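Local coordinates for Lin1840 protein (PDB 4ZOC), which is a family 3 glycoside hydrolase involved in beta-1,2-glucan metabolism, probably releasing beta-D-glucose from non-reducing ends of its substrates, at residues A[368-372]-A[534-539]; A[387-393]-A[428-433]; A[395-401]-A[420-425]; A[450-455]-A[492-498]; A[459-465]-A[499-505]. The protein carries 2 engineered substitutions. All coordinates share one frame; numbering follows the deposited sequence.

Interaction 1: residues A[368-372]-A[534-539]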
# COMPACT_ATOMS: atom_id res chain seq x y z
N ARG A 368 29.18 15.92 16.05
CA ARG A 368 28.51 15.91 17.32
C ARG A 368 27.32 16.87 17.33
O ARG A 368 26.19 16.50 17.77
CB ARG A 368 29.48 16.25 18.41
CG ARG A 368 29.07 15.99 19.84
CD ARG A 368 30.48 16.28 20.44
NE ARG A 368 30.33 16.36 21.80
CZ ARG A 368 31.30 16.37 22.68
NH1 ARG A 368 32.58 16.35 22.33
NH2 ARG A 368 30.93 16.40 23.93
N ALA A 369 27.54 18.09 16.82
CA ALA A 369 26.52 19.11 16.77
C ALA A 369 25.35 18.60 15.93
O ALA A 369 24.20 18.78 16.32
CB ALA A 369 27.07 20.39 16.17
N ALA A 370 25.64 17.92 14.80
CA ALA A 370 24.59 17.36 13.98
C ALA A 370 23.77 16.32 14.75
O ALA A 370 22.55 16.31 14.61
CB ALA A 370 25.10 16.75 12.69
N GLY A 371 24.46 15.44 15.47
CA GLY A 371 23.81 14.42 16.30
C GLY A 371 22.92 15.04 17.37
O GLY A 371 21.79 14.53 17.56
N VAL A 372 23.37 16.09 18.08
CA VAL A 372 22.51 16.71 19.08
C VAL A 372 21.35 17.49 18.44
O VAL A 372 20.33 17.79 19.11
CB VAL A 372 23.27 17.50 20.16
CG1 VAL A 372 24.35 16.61 20.79
CG2 VAL A 372 23.92 18.71 19.65
N ARG A 534 28.96 10.61 22.58
CA ARG A 534 29.10 11.97 23.12
C ARG A 534 27.80 12.69 22.89
O ARG A 534 27.32 13.38 23.77
CB ARG A 534 30.19 12.73 22.47
CG ARG A 534 31.51 12.06 22.69
CD ARG A 534 32.69 12.92 22.28
NE ARG A 534 33.94 12.29 22.74
CZ ARG A 534 35.02 12.02 21.98
NH1 ARG A 534 35.06 12.20 20.68
NH2 ARG A 534 36.07 11.49 22.55
N VAL A 535 27.17 12.47 21.73
CA VAL A 535 25.83 12.99 21.49
C VAL A 535 24.85 12.53 22.62
O VAL A 535 24.07 13.32 23.16
CB VAL A 535 25.30 12.55 20.10
CG1 VAL A 535 23.85 12.83 19.88
CG2 VAL A 535 26.10 13.16 18.96
N THR A 536 24.86 11.24 22.86
CA THR A 536 24.02 10.62 23.85
C THR A 536 24.32 11.24 25.25
O THR A 536 23.38 11.66 25.97
CB THR A 536 24.21 9.13 23.86
OG1 THR A 536 23.95 8.58 22.54
CG2 THR A 536 23.28 8.53 24.81
N ALA A 537 25.58 11.26 25.63
CA ALA A 537 25.95 11.81 26.97
C ALA A 537 25.55 13.28 27.12
O ALA A 537 24.99 13.69 28.18
CB ALA A 537 27.44 11.62 27.20
N ASP A 538 25.81 14.09 26.10
CA ASP A 538 25.45 15.50 26.14
C ASP A 538 23.94 15.75 26.24
O ASP A 538 23.52 16.59 27.02
CB ASP A 538 25.98 16.24 24.96
CG ASP A 538 27.51 16.39 24.99
OD1 ASP A 538 28.19 16.04 26.00
OD2 ASP A 538 28.04 16.82 23.98
N LEU A 539 23.13 14.95 25.53
CA LEU A 539 21.73 15.15 25.61
C LEU A 539 21.22 14.68 26.98
O LEU A 539 20.36 15.34 27.55
CB LEU A 539 21.01 14.40 24.52
CG LEU A 539 21.27 15.06 23.16
CD1 LEU A 539 20.86 14.06 22.10
CD2 LEU A 539 20.48 16.31 22.93

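Interaction 2: residues A[387-393]-A[428-433]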
# COMPACT_ATOMS: atom_id res chain seq x y z
N LEU A 387 19.81 14.34 33.43
CA LEU A 387 20.43 13.68 34.58
C LEU A 387 21.51 14.61 35.15
O LEU A 387 22.16 15.29 34.39
CB LEU A 387 21.01 12.35 34.14
CG LEU A 387 20.15 11.30 33.49
CD1 LEU A 387 21.01 10.05 33.24
CD2 LEU A 387 18.98 10.94 34.34
N ALA A 388 21.70 14.66 36.46
CA ALA A 388 22.88 15.30 37.10
C ALA A 388 24.15 14.53 36.78
O ALA A 388 24.11 13.31 36.64
CB ALA A 388 22.70 15.33 38.61
N LYS A 389 25.28 15.24 36.74
CA LYS A 389 26.53 14.60 36.40
C LYS A 389 26.86 13.59 37.45
O LYS A 389 27.57 12.62 37.16
CB LYS A 389 27.68 15.60 36.30
CG LYS A 389 27.86 16.25 34.95
CD LYS A 389 29.09 17.20 34.97
CE LYS A 389 29.98 17.06 33.71
NZ LYS A 389 31.02 15.95 33.77
N GLU A 390 26.38 13.77 38.68
CA GLU A 390 26.64 12.80 39.77
C GLU A 390 25.67 11.62 39.82
O GLU A 390 25.80 10.72 40.66
CB GLU A 390 26.65 13.50 41.16
CG GLU A 390 27.48 14.78 41.23
CD GLU A 390 26.90 15.92 40.39
OE1 GLU A 390 27.71 16.79 40.01
OE2 GLU A 390 25.65 15.92 40.11
N ALA A 391 24.70 11.60 38.90
CA ALA A 391 23.77 10.48 38.83
C ALA A 391 24.49 9.17 38.65
O ALA A 391 25.37 9.03 37.75
CB ALA A 391 22.76 10.67 37.70
N LYS A 392 24.13 8.20 39.49
CA LYS A 392 24.70 6.85 39.43
C LYS A 392 23.88 6.03 38.41
O LYS A 392 22.70 5.75 38.61
CB LYS A 392 24.70 6.18 40.81
CG LYS A 392 25.51 6.91 41.90
CD LYS A 392 25.40 6.24 43.27
CE LYS A 392 25.86 4.79 43.31
NZ LYS A 392 25.74 4.11 44.65
N ILE A 393 24.52 5.69 37.30
CA ILE A 393 23.86 5.16 36.11
C ILE A 393 24.20 3.69 35.97
O ILE A 393 25.36 3.26 35.92
CB ILE A 393 24.36 5.88 34.83
CG1 ILE A 393 23.87 7.31 34.85
CG2 ILE A 393 23.85 5.10 33.61
CD1 ILE A 393 24.49 8.21 33.76
N VAL A 428 31.49 11.84 31.08
CA VAL A 428 30.57 12.90 31.64
C VAL A 428 30.15 12.52 33.05
O VAL A 428 30.21 13.35 33.97
CB VAL A 428 29.35 13.07 30.72
CG1 VAL A 428 28.32 13.97 31.33
CG2 VAL A 428 29.81 13.61 29.36
N PHE A 429 29.78 11.26 33.22
CA PHE A 429 29.26 10.69 34.50
C PHE A 429 30.33 9.85 35.26
O PHE A 429 30.87 8.91 34.77
CB PHE A 429 28.00 9.82 34.17
CG PHE A 429 26.88 10.58 33.53
CD1 PHE A 429 25.99 11.30 34.29
CD2 PHE A 429 26.69 10.54 32.18
CE1 PHE A 429 24.95 12.06 33.70
CE2 PHE A 429 25.71 11.30 31.56
CZ PHE A 429 24.82 12.03 32.32
N GLU A 430 30.57 10.19 36.53
CA GLU A 430 31.63 9.53 37.33
C GLU A 430 31.30 8.08 37.66
O GLU A 430 32.19 7.24 37.67
CB GLU A 430 31.99 10.30 38.61
CG GLU A 430 30.84 11.08 39.22
CD GLU A 430 31.15 11.74 40.58
OE1 GLU A 430 30.35 12.63 40.97
OE2 GLU A 430 32.17 11.39 41.23
N THR A 431 30.01 7.79 37.85
CA THR A 431 29.57 6.48 38.25
C THR A 431 28.65 5.81 37.22
O THR A 431 27.49 6.21 37.03
CB THR A 431 28.84 6.57 39.58
OG1 THR A 431 29.68 7.31 40.48
CG2 THR A 431 28.56 5.14 40.11
N VAL A 432 29.22 4.84 36.51
CA VAL A 432 28.51 4.04 35.53
C VAL A 432 28.88 2.58 35.74
O VAL A 432 30.05 2.21 35.85
CB VAL A 432 28.79 4.45 34.06
CG1 VAL A 432 27.88 3.72 33.11
CG2 VAL A 432 28.67 5.95 33.85
N GLU A 433 27.85 1.75 35.90
CA GLU A 433 28.02 0.31 35.90
C GLU A 433 27.31 -0.23 34.67
O GLU A 433 26.15 0.05 34.49
CB GLU A 433 27.35 -0.22 37.12
CG GLU A 433 27.85 -1.52 37.62
CD GLU A 433 27.55 -1.65 39.13
OE1 GLU A 433 26.82 -2.52 39.49
OE2 GLU A 433 28.08 -0.90 39.98
O HOH W 1 27.81 9.88 37.84
O HOH W 2 28.14 9.53 41.19

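Interaction 3: residues A[395-401]-A[420-425]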
# COMPACT_ATOMS: atom_id res chain seq x y z
N LEU A 395 23.99 1.31 33.02
CA LEU A 395 23.92 1.36 31.54
C LEU A 395 23.76 -0.09 31.09
O LEU A 395 24.67 -0.91 31.24
CB LEU A 395 25.20 1.99 30.96
CG LEU A 395 25.28 1.88 29.43
CD1 LEU A 395 24.17 2.60 28.69
CD2 LEU A 395 26.59 2.41 28.97
N VAL A 396 22.61 -0.44 30.58
CA VAL A 396 22.38 -1.82 30.23
C VAL A 396 21.80 -1.99 28.83
O VAL A 396 21.10 -1.09 28.34
CB VAL A 396 21.51 -2.56 31.27
CG1 VAL A 396 22.00 -2.33 32.73
CG2 VAL A 396 20.15 -2.06 31.23
N GLY A 397 22.05 -3.16 28.24
CA GLY A 397 21.47 -3.51 26.98
C GLY A 397 22.40 -3.67 25.81
O GLY A 397 23.60 -3.58 25.96
N PRO A 398 21.83 -3.96 24.64
CA PRO A 398 22.66 -4.26 23.47
C PRO A 398 23.40 -3.11 22.83
O PRO A 398 24.41 -3.40 22.15
CB PRO A 398 21.69 -4.90 22.51
CG PRO A 398 20.36 -4.38 22.89
CD PRO A 398 20.42 -4.20 24.38
N LEU A 399 22.98 -1.89 23.11
CA LEU A 399 23.62 -0.66 22.64
C LEU A 399 24.52 -0.02 23.74
O LEU A 399 25.09 1.07 23.54
CB LEU A 399 22.62 0.37 22.07
CG LEU A 399 22.39 0.26 20.56
CD1 LEU A 399 23.64 0.76 19.81
CD2 LEU A 399 22.08 -1.19 20.18
N ALA A 400 24.71 -0.72 24.88
CA ALA A 400 25.54 -0.19 25.96
C ALA A 400 27.03 -0.07 25.51
O ALA A 400 27.68 0.95 25.73
CB ALA A 400 25.50 -1.10 27.16
N THR A 401 27.50 -1.12 24.88
CA THR A 401 28.87 -1.19 24.40
C THR A 401 29.01 -1.43 22.92
O THR A 401 30.16 -1.37 22.40
CB THR A 401 29.67 -2.32 25.10
OG1 THR A 401 29.22 -3.61 24.71
CG2 THR A 401 29.58 -2.18 26.61
N ASN A 420 31.35 4.78 21.43
CA ASN A 420 30.19 4.01 21.90
C ASN A 420 29.50 4.66 23.11
O ASN A 420 29.96 5.70 23.68
CB ASN A 420 30.51 2.55 22.06
CG ASN A 420 31.37 2.25 23.30
OD1 ASN A 420 31.76 3.16 24.02
ND2 ASN A 420 31.59 1.00 23.57
N VAL A 421 28.33 4.12 23.50
CA VAL A 421 27.58 4.74 24.56
C VAL A 421 28.33 4.70 25.89
O VAL A 421 28.36 5.72 26.57
CB VAL A 421 26.20 4.12 24.68
CG1 VAL A 421 25.43 4.76 25.81
CG2 VAL A 421 25.45 4.32 23.36
N GLU A 422 28.92 3.54 26.27
CA GLU A 422 29.67 3.47 27.50
C GLU A 422 30.78 4.53 27.54
O GLU A 422 30.89 5.29 28.51
CB GLU A 422 30.29 2.08 27.75
CG GLU A 422 31.17 2.08 29.01
CD GLU A 422 31.80 0.73 29.34
OE1 GLU A 422 31.67 -0.22 28.56
OE2 GLU A 422 32.38 0.62 30.45
N THR A 423 31.54 4.63 26.48
CA THR A 423 32.69 5.53 26.43
C THR A 423 32.22 6.98 26.54
O THR A 423 32.80 7.78 27.28
CB THR A 423 33.54 5.28 25.18
OG1 THR A 423 34.04 3.95 25.23
CG2 THR A 423 34.74 6.27 25.06
N GLY A 424 31.15 7.30 25.83
CA GLY A 424 30.57 8.65 25.86
C GLY A 424 30.07 8.98 27.28
O GLY A 424 30.38 10.05 27.84
N LEU A 425 29.39 8.05 27.94
CA LEU A 425 28.84 8.36 29.27
C LEU A 425 29.96 8.56 30.31
O LEU A 425 29.86 9.43 31.19
CB LEU A 425 27.86 7.23 29.73
CG LEU A 425 26.54 7.06 28.99
CD1 LEU A 425 25.59 6.25 29.87
CD2 LEU A 425 25.96 8.39 28.63
O HOH W 3 27.24 1.71 22.14

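Interaction 4: residues A[450-455]-A[492-498]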
# COMPACT_ATOMS: atom_id res chain seq x y z
N VAL A 450 21.94 -7.71 35.23
CA VAL A 450 21.19 -6.45 35.17
C VAL A 450 20.60 -6.09 36.52
O VAL A 450 20.64 -4.96 36.93
CB VAL A 450 20.10 -6.54 34.08
CG1 VAL A 450 19.13 -5.38 34.13
CG2 VAL A 450 20.74 -6.56 32.70
N LYS A 451 20.06 -7.07 37.22
CA LYS A 451 19.41 -6.77 38.51
C LYS A 451 20.46 -6.25 39.52
O LYS A 451 20.28 -5.20 40.24
CB LYS A 451 18.68 -7.99 38.99
CG LYS A 451 18.09 -7.84 40.37
CD LYS A 451 17.44 -9.17 40.77
CE LYS A 451 16.72 -9.06 42.10
NZ LYS A 451 15.49 -9.89 42.06
N ALA A 452 21.59 -6.89 39.51
CA ALA A 452 22.68 -6.44 40.41
C ALA A 452 23.16 -5.01 40.10
O ALA A 452 23.39 -4.20 41.07
CB ALA A 452 23.84 -7.41 40.34
N ALA A 453 23.34 -4.68 38.83
CA ALA A 453 23.79 -3.32 38.45
C ALA A 453 22.79 -2.23 38.80
O ALA A 453 23.14 -1.15 39.30
CB ALA A 453 24.18 -3.23 36.97
N VAL A 454 21.53 -2.54 38.56
CA VAL A 454 20.41 -1.60 38.85
C VAL A 454 20.27 -1.39 40.36
O VAL A 454 20.14 -0.27 40.81
CB VAL A 454 19.10 -2.06 38.19
CG1 VAL A 454 17.93 -1.16 38.56
CG2 VAL A 454 19.23 -2.13 36.68
N GLN A 455 20.35 -2.46 41.13
CA GLN A 455 20.36 -2.35 42.63
C GLN A 455 21.37 -1.38 43.16
O GLN A 455 21.06 -0.57 44.02
CB GLN A 455 20.57 -3.72 43.29
CG GLN A 455 19.27 -4.41 43.63
CD GLN A 455 19.40 -5.91 43.96
OE1 GLN A 455 18.39 -6.64 44.01
NE2 GLN A 455 20.62 -6.37 44.18
N PHE A 492 11.47 -6.39 31.89
CA PHE A 492 12.28 -6.73 33.06
C PHE A 492 12.84 -5.56 33.85
O PHE A 492 12.65 -5.53 35.03
CB PHE A 492 13.36 -7.72 32.69
CG PHE A 492 14.21 -8.12 33.84
CD1 PHE A 492 13.73 -9.02 34.80
CD2 PHE A 492 15.50 -7.67 33.94
CE1 PHE A 492 14.55 -9.39 35.89
CE2 PHE A 492 16.30 -8.03 35.02
CZ PHE A 492 15.83 -8.93 35.98
N VAL A 493 13.50 -4.59 33.20
CA VAL A 493 14.10 -3.45 33.86
C VAL A 493 13.03 -2.62 34.57
O VAL A 493 13.28 -2.10 35.68
CB VAL A 493 14.93 -2.61 32.83
CG1 VAL A 493 15.27 -1.28 33.38
CG2 VAL A 493 16.19 -3.40 32.48
N GLN A 494 11.82 -2.55 34.00
CA GLN A 494 10.73 -1.77 34.61
C GLN A 494 10.39 -2.35 35.99
O GLN A 494 10.00 -1.65 36.90
CB GLN A 494 9.53 -1.84 33.71
CG GLN A 494 8.47 -0.85 34.10
CD GLN A 494 7.59 -1.32 35.19
OE1 GLN A 494 7.36 -2.53 35.34
NE2 GLN A 494 7.08 -0.35 36.03
N THR A 495 10.54 -3.63 36.12
CA THR A 495 10.21 -4.30 37.39
C THR A 495 11.16 -3.94 38.53
O THR A 495 10.83 -4.17 39.67
CB THR A 495 10.12 -5.82 37.32
OG1 THR A 495 11.41 -6.46 37.22
CG2 THR A 495 9.14 -6.29 36.24
N LEU A 496 12.29 -3.36 38.24
CA LEU A 496 13.37 -3.21 39.23
C LEU A 496 13.17 -1.93 40.05
O LEU A 496 13.90 -1.66 40.94
CB LEU A 496 14.77 -3.29 38.57
CG LEU A 496 14.98 -4.53 37.75
CD1 LEU A 496 16.35 -4.51 37.07
CD2 LEU A 496 14.81 -5.85 38.51
N GLY A 497 12.17 -1.16 39.76
CA GLY A 497 11.82 -0.03 40.64
C GLY A 497 12.59 1.26 40.52
O GLY A 497 12.25 2.22 41.27
N LYS A 498 13.57 1.36 39.59
CA LYS A 498 14.34 2.59 39.42
C LYS A 498 13.93 3.30 38.15
O LYS A 498 13.43 2.66 37.28
CB LYS A 498 15.84 2.26 39.30
CG LYS A 498 16.26 1.45 40.55
CD LYS A 498 17.27 2.04 41.48
CE LYS A 498 17.45 1.11 42.68
NZ LYS A 498 18.87 1.08 43.07

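Interaction 5: residues A[459-465]-A[499-505]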
# COMPACT_ATOMS: atom_id res chain seq x y z
N VAL A 459 19.63 5.28 38.54
CA VAL A 459 18.81 5.40 37.30
C VAL A 459 19.39 4.43 36.28
O VAL A 459 20.61 4.03 36.34
CB VAL A 459 18.84 6.82 36.71
CG1 VAL A 459 18.33 7.84 37.72
CG2 VAL A 459 20.23 7.18 36.31
N VAL A 460 18.55 4.03 35.33
CA VAL A 460 18.94 3.06 34.36
C VAL A 460 18.88 3.74 33.03
O VAL A 460 17.91 4.42 32.72
CB VAL A 460 18.00 1.88 34.33
CG1 VAL A 460 18.42 0.81 33.33
CG2 VAL A 460 17.79 1.30 35.74
N VAL A 461 19.97 3.65 32.31
CA VAL A 461 20.00 4.03 30.91
C VAL A 461 19.96 2.67 30.16
O VAL A 461 20.98 1.90 30.15
CB VAL A 461 21.28 4.84 30.53
CG1 VAL A 461 21.33 5.05 29.00
CG2 VAL A 461 21.40 6.18 31.16
N LEU A 462 18.83 2.39 29.48
CA LEU A 462 18.55 1.12 28.85
C LEU A 462 18.80 1.41 27.38
O LEU A 462 18.04 2.12 26.73
CB LEU A 462 17.11 0.73 29.08
CG LEU A 462 16.66 -0.54 28.37
CD1 LEU A 462 17.56 -1.77 28.60
CD2 LEU A 462 15.24 -0.95 28.81
N ALA A 463 19.89 0.90 26.87
CA ALA A 463 20.32 1.20 25.50
C ALA A 463 19.92 0.07 24.58
O ALA A 463 20.55 -1.06 24.60
CB ALA A 463 21.85 1.49 25.47
N LEU A 464 18.90 0.33 23.79
CA LEU A 464 18.32 -0.63 22.86
C LEU A 464 18.53 -0.27 21.42
O LEU A 464 18.70 0.89 21.05
CB LEU A 464 16.80 -0.70 23.05
CG LEU A 464 16.33 -1.00 24.50
CD1 LEU A 464 14.79 -0.97 24.54
CD2 LEU A 464 16.89 -2.31 24.94
N GLY A 465 18.42 -1.26 20.55
CA GLY A 465 18.42 -0.86 19.13
C GLY A 465 18.67 -1.93 18.10
O GLY A 465 18.76 -3.12 18.39
N PRO A 499 14.17 4.61 38.05
CA PRO A 499 13.73 5.31 36.80
C PRO A 499 14.58 4.88 35.63
O PRO A 499 15.79 4.61 35.78
CB PRO A 499 13.96 6.79 37.09
CG PRO A 499 14.19 6.89 38.61
CD PRO A 499 14.56 5.54 39.14
N VAL A 500 13.93 4.76 34.49
CA VAL A 500 14.57 4.24 33.27
C VAL A 500 14.49 5.27 32.15
O VAL A 500 13.39 5.78 31.84
CB VAL A 500 13.86 3.00 32.83
CG1 VAL A 500 14.45 2.45 31.52
CG2 VAL A 500 13.81 1.94 33.91
N VAL A 501 15.63 5.61 31.54
CA VAL A 501 15.66 6.29 30.25
C VAL A 501 16.07 5.25 29.19
O VAL A 501 17.08 4.54 29.33
CB VAL A 501 16.51 7.57 30.20
CG1 VAL A 501 17.87 7.40 30.75
CG2 VAL A 501 16.59 8.10 28.77
N ILE A 502 15.27 5.12 28.14
CA ILE A 502 15.62 4.26 27.01
C ILE A 502 16.30 5.14 25.95
O ILE A 502 15.74 6.20 25.51
CB ILE A 502 14.40 3.51 26.42
CG1 ILE A 502 13.99 2.37 27.34
CG2 ILE A 502 14.76 2.83 25.06
CD1 ILE A 502 12.64 1.67 27.05
N THR A 503 17.50 4.74 25.53
CA THR A 503 18.18 5.47 24.47
C THR A 503 18.12 4.50 23.32
O THR A 503 18.69 3.47 23.38
CB THR A 503 19.67 5.79 24.84
OG1 THR A 503 20.27 4.62 25.32
CG2 THR A 503 19.78 6.78 25.95
N LEU A 504 17.35 4.84 22.28
CA LEU A 504 17.09 3.99 21.16
C LEU A 504 17.92 4.33 19.94
O LEU A 504 17.99 5.47 19.52
CB LEU A 504 15.58 4.02 20.82
CG LEU A 504 15.08 3.08 19.70
CD1 LEU A 504 15.13 1.64 20.11
CD2 LEU A 504 13.62 3.46 19.39
N PHE A 505 18.57 3.31 19.40
CA PHE A 505 19.39 3.44 18.15
C PHE A 505 18.83 2.56 17.05
O PHE A 505 18.53 1.36 17.23
CB PHE A 505 20.81 3.05 18.46
CG PHE A 505 21.45 3.92 19.49
CD1 PHE A 505 21.26 3.70 20.84
CD2 PHE A 505 22.28 4.93 19.11
CE1 PHE A 505 21.84 4.52 21.78
CE2 PHE A 505 22.90 5.71 20.04
CZ PHE A 505 22.68 5.53 21.38

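Interaction 1: residues A[368-372]-A[534-539]
With CG turned away from its own backbone N (chi1 -166°) and the chain extended to NE, R368 stretches across to D538, whose carboxylate swings beside its own N (chi1 -70°) to receive it. This is helix-helix packing: segments 368-372 and 534-539 of helices 361-374 and 532-541, the latter in the C-terminal alpha/beta domain, cross at -54°, their axes 9.0 Å apart. The arginine grips the acid side-on, its two stronger bonds both ending on OD2; a weak one also runs from NH2 to OD1. NH2 of R368 meets the syn lone pair of D538 OD2 at 2.9 Å, while NE of R368 reaches the same OD2 over 3.2 Å. The paired bonds keep guanidinium and carboxylate nearly coplanar and limit rotation of the former. Over one face of the guanidinium lies R534 CD, 3.4 Å from R368 NH1; the charged end of R534 runs on to E427 and E531, which probably offset the nearness of two arginines. Beneath the salt bridge the interface is apolar. G371 lets V535 lie against bare backbone, with V535 CG1 3.5 Å from G371 C, and V372 CG1 meets V535 CG1 at 3.9 Å. L539 CD2 rests 4.1 Å from V372 CB.

Interaction 2: residues A[387-393]-A[428-433]
F429 packs against the 387-393 segment, chiefly I393, its ring swung beside its own backbone N (chi1 -60°). Its CB stands 3.9 Å from I393 CD1, and the same methyl then lies over the ring, 3.5 Å from the centroid and close to the normal, in a CH-pi contact. CG of F429 is the ring atom nearest I393 CD1, at 3.4 Å. V428 CG1 covers the opposite face toward the rim. CD1 of F429 approaches K389 O, and farther out CE1 touches the CB of L387. At the edge, in the ring plane, A388 O comes within 3.3 Å of F429 CE1. CZ, the tip of F429, still lies 4.1 Å from I393 CD1.

Around the ring the contact turns polar. The bent chain of K389 brings NZ to V428 O at 2.7 Å, in the carbonyl plane and on a lone pair. Water 1 donates to K389 O and A391 O and accepts from T431 N, while water 2 joins E390 O to T431 OG1; the two add bridges from the type I turn A388-A391 to T431. Beyond, the backbones pair directly: I393 N donates to T431 O (3.0 Å, 172° at the hydrogen), and E433 N to I393 O (2.9 Å). This starts a parallel pairing, I393 beside V432, which adds the outermost strand 432-436 to the six-stranded sheet of the alpha/beta sandwich in the GH3 C-terminal domain.

Interaction 3: residues A[395-401]-A[420-425]
L395 sends its two methyls onto the first turn of helix 421-426. CD1 of L395 meets V421 CG1 at 3.8 Å, CD2 lies 3.6 Å from E422 CA, and the CD1 methyl of L425 sits against both. The leucine reaches there because its CG is turned away from the backbone N (chi1 172°). Next to this apolar patch the loop after the strand bonds to the helix start: E422 N donates to A400 O (2.9 Å), and N420 ND2 to T401 O (3.0 Å), approaching from above the carbonyl plane. Water 3 accepts from V421 N and donates to L399 O, extending the polar row by one step. These elements belong to a beta-alpha-beta crossover in which strand 393-397 leads through helix 421-426 into the neighbouring parallel strand 432-436. N420 is positioned in turn by its role as N-cap. Its OD1 accepts from T423 N at 2.9 Å and from T423 OG1 at 2.7 Å, the two donors reaching it from opposite faces of the amide plane, which fixes the amide so that ND2 is directed at T401. Farther out, the E422 side chain runs beside T401, its OE1 3.5 Å from T401 CG2, while OE2 forms a salt bridge with R426.

Interaction 4: residues A[450-455]-A[492-498]
V450 and V454, one turn apart on helix 444-456, meet L496 at the apolar centre of the contact. CD1 of L496 lies 3.8 Å from V454 CG2 and somewhat farther from V450 CG1, so the one methyl touches both valines; the L496 and V454 side chains cross at about a right angle. Here helix 444-456 packs against the C-terminal end of helix 484-494 and the turn that follows it. Both helices lie over the same face of the sheet in the alpha/beta sandwich domain, and V454 and V493 both rest on V460 of that sheet. V493 CG2 continues the apolar layer at 3.9 Å from V450 CG1.

Moving outward, F492 turns its ring edge to the neighbouring helix. With its CG directed away from its own backbone N (chi1 -179°), the ring brings CE2 to 4.0 Å from V450 CG1, which lies in the ring plane, and CB of K451 also approaches the edge. The chain then leaves the helix: T495 OG1 donates to F492 O over 2.7 Å, and G497 takes up positive phi, a turn that carries K498 back toward V454.

K498 bridges the apolar and polar parts. Its CG packs on V454 CG1 at 3.7 Å, and the chain, bent at chi2, slides along the valine to the carboxyl end of helix 444-456. NZ also donates to M457 O, and the carbonyls at this negative end of the helix dipole probably favour the positive charge. Within the contact, K498 NZ donates to V454 O at 2.9 Å and, in a weak bond, to Q455 O.

Interaction 5: residues A[459-465]-A[499-505]
Strands 459-465 and 500-505 are central neighbours in the sheet of the alpha/beta sandwich, joined through helix 484-494 in a beta-alpha-beta crossover. V460 pairs with V500 and the parallel register runs unbroken to G465 beside F505, the strand axes 4.6 Å apart and 23° askew. Six backbone bonds link them in the zigzag of a parallel ladder, beginning with V460 N to P499 O and ending with F505 N to L464 O, both 2.9 Å; L464 N to T503 O is the longest at 3.2 Å. On the face toward helix 484-494, L462 and I502 lie side by side pointing the same way, with L462 CD2 3.8 Å from I502 CG1, and L464 CD1 reaches I502 CG2 at the same distance. The other face, toward helix 532-541, carries V461 alongside V501. There T503, with OG1 set between its backbone N and carbonyl carbon (chi1 49°), brings CG2 to 3.8 Å from V461 CG1 and OG1 to 3.5 Å from A463 CB. That hydroxyl is buried without a polar partner in the model. The backbone bonds set register and spacing, while aliphatic side chains fill both faces, so the contact is built for a dry interior.

Overall arrangement
Interaction 5 is the buried sheet centre, almost wholly backbone bonds and aliphatic side chains. Strand 393-397 carries the sheet outward: interaction 3, also buried, ties its end to helix 421-426, and interaction 2 pairs its start with edge strand 432-436, where waters and a lysine join an aromatic-aliphatic contact. V396 N and O bond to V461 O and A463 N, joining interactions 3 and 5. Helices cover both faces. Interaction 4 packs on the V460 and V500 side, interaction 1 on the side of T503 and F505, where T536 touches both. Interactions 1, 2 and 4 are only partly buried; interaction 1 adds a salt bridge, interaction 4 a lysine on helix-end carbonyls.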